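PDB 3AK2: superoxide dismutase [Mn/Fe] from Aeropyrum pernix, which catalyses the dismutation of superoxide to molecular oxygen and hydrogen peroxide and is cambialistic, working with either manganese or iron. Local coordinates for residues A122-G127 with I144-K149. Numbering follows the deposited sequence.
Sequences AKTVEG and ILQVEK. With EDO (1,2-ethanediol), chain F.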
loop_
_atom_site.group_PDB
_atom_site.type_symbol
_atom_site.label_atom_id
_atom_site.label_comp_id
_atom_site.label_asym_id
_atom_site.label_seq_id
_atom_site.Cartn_x
_atom_site.Cartn_y
_atom_site.Cartn_z
ATOM N N ALA A 122 -17.948 4.456 1.145
ATOM C CA ALA A 122 -18.030 2.996 1.047
ATOM C C ALA A 122 -18.006 2.499 -0.399
ATOM O O ALA A 122 -17.284 1.557 -0.734
ATOM C CB ALA A 122 -19.275 2.494 1.756
ATOM N N LYS A 123 -18.797 3.140 -1.253
ATOM C CA LYS A 123 -18.918 2.712 -2.641
ATOM C C LYS A 123 -17.610 2.838 -3.410
ATOM O O LYS A 123 -17.318 2.016 -4.286
ATOM C CB LYS A 123 -20.024 3.493 -3.354
ATOM C CG LYS A 123 -21.422 3.058 -2.950
ATOM C CD LYS A 123 -22.483 3.928 -3.599
ATOM C CE LYS A 123 -23.815 3.797 -2.879
ATOM N NZ LYS A 123 -24.846 4.710 -3.455
ATOM N N THR A 124 -16.825 3.858 -3.073
ATOM C CA THR A 124 -15.635 4.185 -3.856
ATOM C C THR A 124 -14.319 3.674 -3.260
ATOM O O THR A 124 -13.243 4.110 -3.668
ATOM C CB THR A 124 -15.538 5.699 -4.131
ATOM O OG1 THR A 124 -15.411 6.412 -2.893
ATOM C CG2 THR A 124 -16.767 6.201 -4.921
ATOM N N VAL A 125 -14.395 2.748 -2.307
ATOM C CA VAL A 125 -13.187 2.069 -1.846
ATOM C C VAL A 125 -12.568 1.380 -3.059
ATOM O O VAL A 125 -13.252 0.678 -3.807
ATOM C CB VAL A 125 -13.479 1.052 -0.726
ATOM C CG1 VAL A 125 -12.253 0.204 -0.440
ATOM C CG2 VAL A 125 -13.920 1.774 0.541
ATOM N N GLU A 126 -11.278 1.612 -3.269
ATOM C CA GLU A 126 -10.591 1.034 -4.408
ATOM C C GLU A 126 -10.045 -0.337 -4.029
ATOM O O GLU A 126 -9.220 -0.456 -3.126
ATOM C CB GLU A 126 -9.471 1.955 -4.853
ATOM C CG GLU A 126 -8.866 1.558 -6.169
ATOM C CD GLU A 126 -7.840 2.554 -6.619
ATOM O OE1 GLU A 126 -8.148 3.337 -7.545
ATOM O OE2 GLU A 126 -6.736 2.563 -6.029
ATOM N N GLY A 127 -10.500 -1.372 -4.727
ATOM C CA GLY A 127 -10.250 -2.743 -4.289
ATOM C C GLY A 127 -11.155 -3.077 -3.118
ATOM O O GLY A 127 -12.273 -2.570 -3.017
ATOM N N ILE A 144 -15.021 10.634 8.868
ATOM C CA ILE A 144 -15.236 9.514 7.953
ATOM C C ILE A 144 -13.956 9.262 7.169
ATOM O O ILE A 144 -13.285 10.206 6.739
ATOM C CB ILE A 144 -16.435 9.756 6.987
ATOM C CG1 ILE A 144 -17.739 9.898 7.781
ATOM C CG2 ILE A 144 -16.561 8.621 5.951
ATOM C CD1 ILE A 144 -18.933 10.374 6.960
ATOM N N LEU A 145 -13.610 7.988 7.003
ATOM C CA LEU A 145 -12.494 7.611 6.133
ATOM C C LEU A 145 -12.723 6.243 5.495
ATOM O O LEU A 145 -13.669 5.526 5.850
ATOM C CB LEU A 145 -11.150 7.649 6.886
ATOM C CG LEU A 145 -10.819 6.544 7.897
ATOM C CD1 LEU A 145 -9.317 6.464 8.123
ATOM C CD2 LEU A 145 -11.557 6.708 9.223
ATOM N N GLN A 146 -11.860 5.901 4.539
ATOM C CA GLN A 146 -11.810 4.561 3.968
ATOM C C GLN A 146 -10.628 3.795 4.526
ATOM O O GLN A 146 -9.589 4.382 4.880
ATOM C CB GLN A 146 -11.619 4.616 2.460
ATOM C CG GLN A 146 -12.739 5.267 1.689
ATOM C CD GLN A 146 -12.407 5.403 0.221
ATOM O OE1 GLN A 146 -11.238 5.452 -0.165
ATOM N NE2 GLN A 146 -13.439 5.475 -0.613
ATOM N N VAL A 147 -10.776 2.478 4.563
ATOM C CA VAL A 147 -9.658 1.584 4.827
ATOM C C VAL A 147 -9.586 0.591 3.670
ATOM O O VAL A 147 -10.612 0.037 3.266
ATOM C CB VAL A 147 -9.828 0.855 6.184
ATOM C CG1 VAL A 147 -8.760 -0.213 6.378
ATOM C CG2 VAL A 147 -9.812 1.854 7.342
ATOM N N GLU A 148 -8.390 0.393 3.117
ATOM C CA GLU A 148 -8.164 -0.627 2.090
ATOM C C GLU A 148 -7.623 -1.889 2.757
ATOM O O GLU A 148 -6.955 -1.807 3.792
ATOM C CB GLU A 148 -7.219 -0.105 1.003
ATOM C CG GLU A 148 -7.881 0.949 0.115
ATOM C CD GLU A 148 -6.980 1.502 -0.978
ATOM O OE1 GLU A 148 -7.281 2.614 -1.460
ATOM O OE2 GLU A 148 -5.981 0.841 -1.356
ATOM N N LYS A 149 -7.909 -3.056 2.177
ATOM C CA LYS A 149 -7.719 -4.326 2.883
ATOM C C LYS A 149 -8.331 -4.172 4.278
ATOM O O LYS A 149 -9.486 -3.769 4.383
ATOM C CB LYS A 149 -6.243 -4.754 2.927
ATOM C CG LYS A 149 -5.655 -5.092 1.550
ATOM C CD LYS A 149 -4.398 -5.967 1.625
ATOM C CE LYS A 149 -3.208 -5.260 2.234
ATOM N NZ LYS A 149 -2.024 -6.151 2.089
HETATM C C1 EDO F . -3.367 -3.156 -1.520
HETATM O O1 EDO F . -3.610 -4.514 -1.140
HETATM C C2 EDO F . -4.209 -2.233 -0.651
HETATM O O2 EDO F . -5.421 -1.922 -1.345
HETATM O O HOH W 1 -9.932 3.379 -1.497
#
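With CG anti to the carbonyl carbon, beside the backbone N (chi1 -63° and -71°), and chains extended beyond, Gln146 comes alongside Val125 and Glu148 up to Glu126, carrying amide and carboxylate from strand 141-148 to the loop 124-127. Val125 slides past Gln146 in the reverse direction, its CG2 3.9 Å from Gln146 CG, while its CG1 lies 4.1 Å from Val147 O. Gln146 NE2 reaches the C-terminal end of helix 111-123, where it donates a hydrogen bond to Ala121 O. Gln146 OE1 takes a 2.8 Å hydrogen bond from a water that also donates to Glu148 OE1 (2.8 Å) and accepts from Glu126 N (2.8 Å), so three bonds hold this bridge. Glu148 OE2 accepts from O2 of an ethanediol, probably from the crystallisation liquor, at 2.8 Å and forms a salt bridge with Lys149 of a neighbouring subunit; Arg67 of another subunit makes salt bridges to both Glu148 OE1 and Glu126 OE2, probably easing the closeness of two carboxylates. Were Glu148 an alanine, the water would probably lose one acceptor, and that Arg67 and Lys149 a carboxylate partner each. The contact joins the helix-to-strand turn to the edge of the chain's three-stranded antiparallel sheet in the C-terminal alpha/beta domain of iron/manganese superoxide dismutases, at a subunit interface of the tetramer.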